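Long-range contacts in nicotinate-nucleotide pyrophosphorylase (Francisella tularensis subsp. tularensis, PDB 3TQV), which probably catalyses the decarboxylating transfer of a phosphoribosyl group to quinolinate, giving nicotinate mononucleotide in NAD biosynthesis: residues K135-I145 and G263-K274; L117-V128 and A151-G161. One frame throughout, in Å; residues are numbered along the deposited sequence.

Contact 1 (K135-I145 and G263-K274). With PO4 (phosphate ion), chain F; PO4 (phosphate ion), chain E.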
loop_
_atom_site.group_PDB
_atom_site.type_symbol
_atom_site.label_atom_id
_atom_site.label_comp_id
_atom_site.label_asym_id
_atom_site.label_seq_id
_atom_site.Cartn_x
_atom_site.Cartn_y
_atom_site.Cartn_z
ATOM N N LYS B 135 2.167 -28.992 -7.816
ATOM C CA LYS B 135 0.720 -28.994 -7.609
ATOM C C LYS B 135 0.254 -27.958 -6.583
ATOM O O LYS B 135 -0.930 -27.637 -6.501
ATOM C CB LYS B 135 0.242 -30.386 -7.208
ATOM C CG LYS B 135 -1.251 -30.545 -7.273
ATOM C CD LYS B 135 -1.646 -31.900 -6.767
ATOM C CE LYS B 135 -3.153 -32.049 -6.667
ATOM N NZ LYS B 135 -3.774 -32.540 -7.952
ATOM N N THR B 136 1.199 -27.431 -5.822
ATOM C CA THR B 136 0.932 -26.426 -4.809
ATOM C C THR B 136 0.184 -25.190 -5.330
ATOM O O THR B 136 0.398 -24.765 -6.463
ATOM C CB THR B 136 2.254 -25.981 -4.196
ATOM O OG1 THR B 136 3.065 -27.138 -3.959
ATOM C CG2 THR B 136 2.020 -25.247 -2.887
ATOM N N LYS B 137 -0.698 -24.625 -4.499
ATOM C CA LYS B 137 -1.370 -23.354 -4.808
ATOM C C LYS B 137 -0.981 -22.234 -3.827
ATOM O O LYS B 137 -0.534 -22.501 -2.711
ATOM C CB LYS B 137 -2.893 -23.515 -4.806
ATOM C CG LYS B 137 -3.414 -24.665 -5.635
ATOM C CD LYS B 137 -3.653 -24.277 -7.084
ATOM C CE LYS B 137 -4.257 -25.443 -7.893
ATOM N NZ LYS B 137 -5.520 -26.006 -7.295
ATOM N N LEU B 138 -1.168 -20.987 -4.264
ATOM C CA LEU B 138 -0.853 -19.778 -3.487
ATOM C C LEU B 138 -2.059 -19.252 -2.695
ATOM O O LEU B 138 -3.136 -19.006 -3.254
ATOM C CB LEU B 138 -0.402 -18.675 -4.441
ATOM C CG LEU B 138 0.807 -17.819 -4.073
ATOM C CD1 LEU B 138 2.002 -18.722 -3.920
ATOM C CD2 LEU B 138 1.087 -16.761 -5.136
ATOM N N LEU B 139 -1.885 -19.071 -1.396
ATOM C CA LEU B 139 -2.931 -18.444 -0.600
ATOM C C LEU B 139 -2.471 -17.090 -0.081
ATOM O O LEU B 139 -1.301 -16.904 0.235
ATOM C CB LEU B 139 -3.341 -19.344 0.560
ATOM C CG LEU B 139 -4.090 -20.611 0.158
ATOM C CD1 LEU B 139 -4.367 -21.459 1.379
ATOM C CD2 LEU B 139 -5.384 -20.275 -0.566
ATOM N N ASP B 140 -3.392 -16.136 -0.018
ATOM C CA ASP B 140 -3.094 -14.850 0.590
ATOM C C ASP B 140 -3.415 -14.876 2.092
ATOM O O ASP B 140 -3.578 -15.951 2.671
ATOM C CB ASP B 140 -3.831 -13.719 -0.124
ATOM C CG ASP B 140 -5.335 -13.939 -0.195
ATOM O OD1 ASP B 140 -5.921 -14.683 0.626
ATOM O OD2 ASP B 140 -5.933 -13.333 -1.099
ATOM N N THR B 141 -3.507 -13.692 2.711
ATOM C CA THR B 141 -3.600 -13.567 4.174
ATOM C C THR B 141 -4.390 -12.330 4.493
ATOM O O THR B 141 -4.991 -11.727 3.597
ATOM C CB THR B 141 -2.223 -13.345 4.805
ATOM O OG1 THR B 141 -1.851 -11.973 4.624
ATOM C CG2 THR B 141 -1.166 -14.253 4.148
ATOM N N ARG B 142 -4.371 -11.930 5.760
ATOM C CA ARG B 142 -5.005 -10.671 6.156
ATOM C C ARG B 142 -3.990 -9.509 6.206
ATOM O O ARG B 142 -4.347 -8.375 6.567
ATOM C CB ARG B 142 -5.764 -10.823 7.490
ATOM C CG ARG B 142 -7.061 -11.661 7.369
ATOM C CD ARG B 142 -7.602 -12.196 8.709
ATOM N NE ARG B 142 -7.813 -11.153 9.713
ATOM C CZ ARG B 142 -7.124 -11.046 10.859
ATOM N NH1 ARG B 142 -6.177 -11.921 11.153
ATOM N NH2 ARG B 142 -7.389 -10.067 11.724
ATOM N N LYS B 143 -2.739 -9.779 5.824
ATOM C CA LYS B 143 -1.717 -8.730 5.809
ATOM C C LYS B 143 -1.929 -7.825 4.592
ATOM O O LYS B 143 -1.260 -7.930 3.558
ATOM C CB LYS B 143 -0.302 -9.310 5.887
ATOM C CG LYS B 143 -0.041 -10.168 7.150
ATOM C CD LYS B 143 1.358 -10.774 7.119
ATOM C CE LYS B 143 1.906 -11.076 8.516
ATOM N NZ LYS B 143 1.032 -12.068 9.176
ATOM N N THR B 144 -2.876 -6.913 4.768
ATOM C CA THR B 144 -3.455 -6.132 3.707
ATOM C C THR B 144 -3.293 -4.624 3.993
ATOM O O THR B 144 -3.095 -4.227 5.152
ATOM C CB THR B 144 -4.936 -6.498 3.667
ATOM O OG1 THR B 144 -5.210 -7.284 2.504
ATOM C CG2 THR B 144 -5.818 -5.263 3.707
ATOM N N ILE B 145 -3.369 -3.788 2.955
ATOM C CA ILE B 145 -3.451 -2.340 3.171
ATOM C C ILE B 145 -4.843 -1.949 3.675
ATOM O O ILE B 145 -5.845 -2.255 3.039
ATOM C CB ILE B 145 -3.167 -1.519 1.905
ATOM C CG1 ILE B 145 -1.935 -2.063 1.181
ATOM C CG2 ILE B 145 -2.991 -0.039 2.293
ATOM C CD1 ILE B 145 -0.714 -2.217 2.095
ATOM N N GLY B 263 5.389 -30.553 -2.097
ATOM C CA GLY B 263 4.071 -30.958 -2.541
ATOM C C GLY B 263 2.947 -30.654 -1.566
ATOM O O GLY B 263 1.852 -31.226 -1.677
ATOM N N VAL B 264 3.191 -29.775 -0.601
ATOM C CA VAL B 264 2.080 -29.327 0.217
ATOM C C VAL B 264 1.098 -28.641 -0.705
ATOM O O VAL B 264 1.507 -28.003 -1.688
ATOM C CB VAL B 264 2.491 -28.309 1.257
ATOM C CG1 VAL B 264 3.062 -29.006 2.487
ATOM C CG2 VAL B 264 3.461 -27.271 0.617
ATOM N N ASP B 265 -0.187 -28.763 -0.367
ATOM C CA ASP B 265 -1.266 -28.267 -1.198
ATOM C C ASP B 265 -1.149 -26.764 -1.421
ATOM O O ASP B 265 -1.287 -26.271 -2.544
ATOM C CB ASP B 265 -2.611 -28.565 -0.528
ATOM C CG ASP B 265 -2.715 -29.994 -0.004
ATOM O OD1 ASP B 265 -2.669 -30.952 -0.813
ATOM O OD2 ASP B 265 -2.884 -30.165 1.221
ATOM N N PHE B 266 -0.902 -26.046 -0.329
ATOM C CA PHE B 266 -0.998 -24.594 -0.315
ATOM C C PHE B 266 0.195 -23.918 0.345
ATOM O O PHE B 266 0.748 -24.426 1.310
ATOM C CB PHE B 266 -2.242 -24.172 0.446
ATOM C CG PHE B 266 -3.528 -24.525 -0.230
ATOM C CD1 PHE B 266 -3.864 -23.964 -1.452
ATOM C CD2 PHE B 266 -4.432 -25.376 0.389
ATOM C CE1 PHE B 266 -5.071 -24.263 -2.060
ATOM C CE2 PHE B 266 -5.645 -25.687 -0.208
ATOM C CZ PHE B 266 -5.961 -25.134 -1.445
ATOM N N ILE B 267 0.566 -22.755 -0.177
ATOM C CA ILE B 267 1.596 -21.918 0.426
ATOM C C ILE B 267 1.031 -20.529 0.732
ATOM O O ILE B 267 0.636 -19.799 -0.178
ATOM C CB ILE B 267 2.810 -21.771 -0.505
ATOM C CG1 ILE B 267 3.470 -23.132 -0.724
ATOM C CG2 ILE B 267 3.806 -20.766 0.061
ATOM C CD1 ILE B 267 4.652 -23.097 -1.660
ATOM N N SER B 268 0.963 -20.180 2.014
ATOM C CA SER B 268 0.512 -18.853 2.423
ATOM C C SER B 268 1.649 -17.857 2.263
ATOM O O SER B 268 2.804 -18.164 2.555
ATOM C CB SER B 268 0.041 -18.858 3.880
ATOM O OG SER B 268 -0.706 -17.685 4.169
ATOM N N VAL B 269 1.321 -16.665 1.797
ATOM C CA VAL B 269 2.321 -15.648 1.535
ATOM C C VAL B 269 1.721 -14.274 1.804
ATOM O O VAL B 269 0.815 -13.828 1.095
ATOM C CB VAL B 269 2.828 -15.715 0.080
ATOM C CG1 VAL B 269 3.807 -14.595 -0.202
ATOM C CG2 VAL B 269 3.492 -17.047 -0.189
ATOM N N GLY B 270 2.210 -13.609 2.840
ATOM C CA GLY B 270 1.754 -12.273 3.155
ATOM C C GLY B 270 2.415 -11.279 2.231
ATOM O O GLY B 270 1.905 -10.185 2.015
ATOM N N ALA B 271 3.553 -11.671 1.668
ATOM C CA ALA B 271 4.394 -10.742 0.908
ATOM C C ALA B 271 3.618 -10.141 -0.248
ATOM O O ALA B 271 3.878 -9.021 -0.670
ATOM C CB ALA B 271 5.678 -11.432 0.415
ATOM N N ILE B 272 2.636 -10.884 -0.737
ATOM C CA ILE B 272 1.926 -10.470 -1.941
ATOM C C ILE B 272 0.929 -9.338 -1.710
ATOM O O ILE B 272 0.414 -8.780 -2.668
ATOM C CB ILE B 272 1.246 -11.662 -2.639
ATOM C CG1 ILE B 272 0.234 -12.318 -1.709
ATOM C CG2 ILE B 272 2.294 -12.695 -3.076
ATOM C CD1 ILE B 272 -0.592 -13.388 -2.391
ATOM N N THR B 273 0.688 -8.983 -0.449
ATOM C CA THR B 273 -0.244 -7.903 -0.104
ATOM C C THR B 273 0.378 -6.863 0.813
ATOM O O THR B 273 0.120 -5.678 0.671
ATOM C CB THR B 273 -1.577 -8.421 0.530
ATOM O OG1 THR B 273 -1.357 -9.633 1.264
ATOM C CG2 THR B 273 -2.616 -8.664 -0.538
ATOM N N LYS B 274 1.159 -7.338 1.775
ATOM C CA LYS B 274 1.997 -6.542 2.676
ATOM C C LYS B 274 2.831 -5.441 2.001
ATOM O O LYS B 274 2.835 -4.280 2.423
ATOM C CB LYS B 274 2.984 -7.511 3.322
ATOM C CG LYS B 274 3.382 -7.179 4.700
ATOM C CD LYS B 274 3.879 -8.430 5.400
ATOM C CE LYS B 274 5.046 -9.039 4.678
ATOM N NZ LYS B 274 5.586 -10.091 5.554
HETATM P P PO4 F . -5.040 -14.767 8.459
HETATM O O1 PO4 F . -4.214 -16.017 8.442
HETATM O O2 PO4 F . -4.384 -13.695 7.635
HETATM O O3 PO4 F . -6.403 -15.068 7.915
HETATM O O4 PO4 F . -5.190 -14.300 9.876
HETATM P P PO4 E . 3.894 -13.848 6.261
HETATM O O1 PO4 E . 5.111 -14.619 6.694
HETATM O O2 PO4 E . 4.351 -12.524 5.726
HETATM O O3 PO4 E . 3.183 -14.676 5.223
HETATM O O4 PO4 E . 2.944 -13.643 7.413
HETATM O O HOH W 1 -3.105 -17.602 4.494
HETATM O O HOH W 2 -1.142 -12.184 1.444
#
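The F266 ring is met obliquely by K137 CB, which lies 3.5 Å from F266 CD1, and by L139 CD1, 3.6 Å from F266 CG; the other flat group, the R142 guanidinium, takes O4 of one phosphate ion at its edge, in plane, through NH1. F266, K137 and L139 belong to two paired parallel strands, 137-139 and 266-268, of the alpha/beta barrel of the quinolinate phosphoribosyltransferase family; R142 lies beyond the strand end. F266 lies on the sheet face that also carries K137, L139 and S268; with CG anti to the carbonyl carbon (chi1 -68°) its ring is turned to K137 CB and L139 CD1. L138 and I267 occupy the other face, against helix 256-260. The parallel register is fixed by bonds from K137 N to D265 O, I267 N to K137 O, L139 N to I267 O and V269 N to L139 O; the third, 2.9 Å from L139 N to I267 O, is nearly straight at 176°. Before the strands, T136 OG1 donates to V264 O (2.9 Å).

Beyond the strands both segments run into residues predicted to bind substrate, T141-R142-K143 and V269-G270-A271. Two separate phosphates, probably from the crystallisation liquor, sit there: R142 N and NH1 grip one, while G270 N and K274 NZ hold the other, K274 NZ lying 2.7 Å from O2 of that phosphate. T141 OG1 accepts from K143 N at 2.7 Å, an ST turn that shapes this bend. T273 OG1 in turn donates to K143 O over 2.9 Å, approaching 45° out of the carbonyl plane.

Contact 2 (L117-V128 and A151-G161)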
loop_
_atom_site.group_PDB
_atom_site.type_symbol
_atom_site.label_atom_id
_atom_site.label_comp_id
_atom_site.label_asym_id
_atom_site.label_seq_id
_atom_site.Cartn_x
_atom_site.Cartn_y
_atom_site.Cartn_z
ATOM N N LEU B 117 -2.942 -1.918 -7.658
ATOM C CA LEU B 117 -3.604 -3.205 -7.808
ATOM C C LEU B 117 -2.912 -4.082 -8.829
ATOM O O LEU B 117 -2.802 -5.291 -8.640
ATOM C CB LEU B 117 -5.078 -3.006 -8.166
ATOM C CG LEU B 117 -5.815 -2.218 -7.074
ATOM C CD1 LEU B 117 -7.219 -1.815 -7.507
ATOM C CD2 LEU B 117 -5.839 -3.000 -5.763
ATOM N N SER B 118 -2.435 -3.478 -9.910
ATOM C CA SER B 118 -1.704 -4.240 -10.908
ATOM C C SER B 118 -0.399 -4.656 -10.270
ATOM O O SER B 118 0.157 -5.709 -10.584
ATOM C CB SER B 118 -1.434 -3.402 -12.152
ATOM O OG SER B 118 -2.636 -2.947 -12.731
ATOM N N GLY B 119 0.094 -3.819 -9.367
ATOM C CA GLY B 119 1.286 -4.158 -8.623
ATOM C C GLY B 119 1.044 -5.455 -7.876
ATOM O O GLY B 119 1.743 -6.456 -8.083
ATOM N N THR B 120 0.039 -5.429 -7.008
ATOM C CA THR B 120 -0.347 -6.608 -6.269
ATOM C C THR B 120 -0.567 -7.819 -7.161
ATOM O O THR B 120 -0.091 -8.906 -6.842
ATOM C CB THR B 120 -1.577 -6.363 -5.398
ATOM O OG1 THR B 120 -1.213 -5.494 -4.322
ATOM C CG2 THR B 120 -2.097 -7.691 -4.807
ATOM N N ALA B 121 -1.274 -7.650 -8.273
ATOM C CA ALA B 121 -1.549 -8.796 -9.155
ATOM C C ALA B 121 -0.260 -9.346 -9.740
ATOM O O ALA B 121 -0.047 -10.551 -9.771
ATOM C CB ALA B 121 -2.527 -8.425 -10.260
ATOM N N THR B 122 0.609 -8.449 -10.182
ATOM C CA THR B 122 1.896 -8.818 -10.774
ATOM C C THR B 122 2.847 -9.550 -9.802
ATOM O O THR B 122 3.560 -10.479 -10.202
ATOM C CB THR B 122 2.577 -7.563 -11.378
ATOM O OG1 THR B 122 1.662 -6.928 -12.286
ATOM C CG2 THR B 122 3.893 -7.907 -12.092
ATOM N N VAL B 123 2.856 -9.155 -8.533
ATOM C CA VAL B 123 3.632 -9.896 -7.536
ATOM C C VAL B 123 3.139 -11.336 -7.477
ATOM O O VAL B 123 3.911 -12.291 -7.458
ATOM C CB VAL B 123 3.420 -9.353 -6.110
ATOM C CG1 VAL B 123 4.417 -9.999 -5.171
ATOM C CG2 VAL B 123 3.525 -7.858 -6.090
ATOM N N THR B 124 1.824 -11.467 -7.407
ATOM C CA THR B 124 1.218 -12.762 -7.239
ATOM C C THR B 124 1.639 -13.606 -8.429
ATOM O O THR B 124 2.311 -14.634 -8.276
ATOM C CB THR B 124 -0.315 -12.628 -7.164
ATOM O OG1 THR B 124 -0.643 -11.672 -6.152
ATOM C CG2 THR B 124 -0.976 -13.974 -6.850
ATOM N N ASN B 125 1.290 -13.141 -9.624
ATOM C CA ASN B 125 1.665 -13.893 -10.791
ATOM C C ASN B 125 3.127 -14.371 -10.806
ATOM O O ASN B 125 3.394 -15.529 -11.147
ATOM C CB ASN B 125 1.314 -13.169 -12.084
ATOM C CG ASN B 125 1.339 -14.108 -13.266
ATOM O OD1 ASN B 125 0.608 -15.100 -13.277
ATOM N ND2 ASN B 125 2.199 -13.833 -14.246
ATOM N N LYS B 126 4.076 -13.508 -10.458
ATOM C CA LYS B 126 5.449 -13.994 -10.374
ATOM C C LYS B 126 5.523 -15.293 -9.566
ATOM O O LYS B 126 5.885 -16.337 -10.094
ATOM C CB LYS B 126 6.409 -12.932 -9.819
ATOM C CG LYS B 126 7.097 -12.114 -10.906
ATOM C CD LYS B 126 7.171 -10.629 -10.533
ATOM C CE LYS B 126 7.504 -9.742 -11.734
ATOM N NZ LYS B 126 7.290 -8.291 -11.406
ATOM N N LEU B 127 5.162 -15.226 -8.291
ATOM C CA LEU B 127 5.197 -16.401 -7.424
ATOM C C LEU B 127 4.511 -17.578 -8.077
ATOM O O LEU B 127 5.020 -18.683 -8.031
ATOM C CB LEU B 127 4.542 -16.103 -6.076
ATOM C CG LEU B 127 5.245 -14.981 -5.313
ATOM C CD1 LEU B 127 5.009 -15.111 -3.831
ATOM C CD2 LEU B 127 6.730 -15.032 -5.603
ATOM N N VAL B 128 3.363 -17.336 -8.699
ATOM C CA VAL B 128 2.616 -18.409 -9.340
ATOM C C VAL B 128 3.411 -19.061 -10.468
ATOM O O VAL B 128 3.536 -20.289 -10.519
ATOM C CB VAL B 128 1.225 -17.950 -9.845
ATOM C CG1 VAL B 128 0.399 -19.160 -10.271
ATOM C CG2 VAL B 128 0.488 -17.199 -8.758
ATOM N N ALA B 151 -10.210 -5.329 -2.311
ATOM C CA ALA B 151 -9.463 -4.865 -3.476
ATOM C C ALA B 151 -8.215 -5.707 -3.704
ATOM O O ALA B 151 -7.926 -6.088 -4.841
ATOM C CB ALA B 151 -9.098 -3.375 -3.325
ATOM N N GLN B 152 -7.480 -6.008 -2.629
ATOM C CA GLN B 152 -6.289 -6.858 -2.732
ATOM C C GLN B 152 -6.576 -8.376 -2.902
ATOM O O GLN B 152 -5.820 -9.091 -3.546
ATOM C CB GLN B 152 -5.330 -6.594 -1.564
ATOM C CG GLN B 152 -4.707 -5.198 -1.607
ATOM C CD GLN B 152 -3.330 -5.128 -0.941
ATOM O OE1 GLN B 152 -2.288 -5.126 -1.619
ATOM N NE2 GLN B 152 -3.322 -5.074 0.388
ATOM N N LYS B 153 -7.657 -8.864 -2.310
ATOM C CA LYS B 153 -8.078 -10.240 -2.530
ATOM C C LYS B 153 -8.375 -10.415 -4.024
ATOM O O LYS B 153 -8.012 -11.415 -4.646
ATOM C CB LYS B 153 -9.331 -10.540 -1.704
ATOM C CG LYS B 153 -9.134 -10.490 -0.188
ATOM C CD LYS B 153 -8.388 -11.713 0.301
ATOM C CE LYS B 153 -8.260 -11.762 1.806
ATOM N NZ LYS B 153 -7.385 -12.898 2.247
ATOM N N TYR B 154 -9.026 -9.412 -4.594
ATOM C CA TYR B 154 -9.311 -9.400 -6.017
ATOM C C TYR B 154 -8.009 -9.381 -6.846
ATOM O O TYR B 154 -7.839 -10.176 -7.774
ATOM C CB TYR B 154 -10.232 -8.217 -6.368
ATOM C CG TYR B 154 -10.554 -8.111 -7.828
ATOM C CD1 TYR B 154 -11.347 -9.061 -8.452
ATOM C CD2 TYR B 154 -10.052 -7.063 -8.598
ATOM C CE1 TYR B 154 -11.630 -8.978 -9.794
ATOM C CE2 TYR B 154 -10.337 -6.966 -9.950
ATOM C CZ TYR B 154 -11.126 -7.931 -10.542
ATOM O OH TYR B 154 -11.417 -7.851 -11.893
ATOM N N ALA B 155 -7.086 -8.486 -6.511
ATOM C CA ALA B 155 -5.823 -8.428 -7.236
ATOM C C ALA B 155 -5.134 -9.776 -7.195
ATOM O O ALA B 155 -4.610 -10.251 -8.193
ATOM C CB ALA B 155 -4.913 -7.358 -6.650
ATOM N N VAL B 156 -5.134 -10.398 -6.030
ATOM C CA VAL B 156 -4.419 -11.649 -5.880
ATOM C C VAL B 156 -5.047 -12.715 -6.778
ATOM O O VAL B 156 -4.342 -13.448 -7.471
ATOM C CB VAL B 156 -4.354 -12.101 -4.406
ATOM C CG1 VAL B 156 -3.873 -13.522 -4.315
ATOM C CG2 VAL B 156 -3.433 -11.174 -3.603
ATOM N N ARG B 157 -6.374 -12.790 -6.779
ATOM C CA ARG B 157 -7.067 -13.660 -7.714
ATOM C C ARG B 157 -6.682 -13.294 -9.144
ATOM O O ARG B 157 -6.339 -14.172 -9.933
ATOM C CB ARG B 157 -8.577 -13.587 -7.511
ATOM C CG ARG B 157 -9.080 -14.375 -6.303
ATOM C CD ARG B 157 -9.004 -15.874 -6.545
ATOM N NE ARG B 157 -9.625 -16.191 -7.818
ATOM C CZ ARG B 157 -9.033 -16.865 -8.797
ATOM N NH1 ARG B 157 -7.796 -17.328 -8.640
ATOM N NH2 ARG B 157 -9.690 -17.084 -9.930
ATOM N N CYS B 158 -6.707 -12.001 -9.467
ATOM C CA CYS B 158 -6.345 -11.540 -10.808
ATOM C C CYS B 158 -4.990 -12.071 -11.280
ATOM O O CYS B 158 -4.761 -12.243 -12.485
ATOM C CB CYS B 158 -6.371 -10.013 -10.893
ATOM S SG CYS B 158 -8.027 -9.335 -11.059
ATOM N N GLY B 159 -4.101 -12.336 -10.329
ATOM C CA GLY B 159 -2.744 -12.739 -10.646
ATOM C C GLY B 159 -2.467 -14.230 -10.595
ATOM O O GLY B 159 -1.368 -14.661 -10.924
ATOM N N GLY B 160 -3.441 -15.028 -10.175
ATOM C CA GLY B 160 -3.245 -16.466 -10.162
ATOM C C GLY B 160 -3.431 -17.073 -8.787
ATOM O O GLY B 160 -3.564 -18.297 -8.635
ATOM N N GLY B 161 -3.461 -16.209 -7.780
ATOM C CA GLY B 161 -3.543 -16.663 -6.408
ATOM C C GLY B 161 -4.970 -16.879 -5.970
ATOM O O GLY B 161 -5.875 -16.275 -6.522
#
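T120 and T124, one helical turn apart, share a side-chain setting that aims both methyls at the 151-161 helix: CG2 is anti to the backbone N and OG1 anti to the carbonyl carbon (chi1 -70° in T120, -53° in T124). The T120 methyl therefore rests on A155, with CG2 3.4 Å from A155 CB, and also touches V156 CG2. T124 CG2 is lodged where the second helix ends, 3.5 Å from V156 O and equally far from G161 N. The same rotamer turns T124 OG1 back to its own helix, where it donates to T120 O; T124 N reaches that oxygen from the opposite face of its plane, so two bonds hold it.

The axes of the two helical segments approach to 7.3 Å at an angle of 43°. Such closeness rests on small residues: A121 and G159 have CA atoms 4.4 Å apart, and G159 CA makes a CH...O contact with A121 O. Further along, V128 CG2 packs on G160 C at 3.9 Å, and at the other end L117 CD2 meets A151 CB.

G160 has positive phi and donates through N to R157 O, while G161 N bonds to V156 O (2.9 Å). R157 NH1 also reaches G161 O, tying the outgoing chain to the last turn. Strand 56-57 touches A121 and N125, and L138 of the barrel touches T124 and V128. The contact is thus a close helix-helix crossing at small residues, with a helix C-terminus closed by a Schellman motif.

The centres of contacts 1 and 2 lie 11 Å apart, and their segments alternate along the chain: 117-128, 135-145, 151-161, then 263-274. Helix 100-130 leads into strand 137-139, which leads into helix 149-159; strand 266-268 returns from far down the sequence to pair beside the first strand of the parallel sheet. A direct join exists: K153 NZ of contact 2 forms a salt bridge with D140 OD1 (2.8 Å) and probably a hydrogen bond with T141 O. I272 also packs on V156, V123 and L127. The helix pair thus backs the strand ends from which the predicted substrate-binding segments emerge, with K153 linking it to D140 and T141.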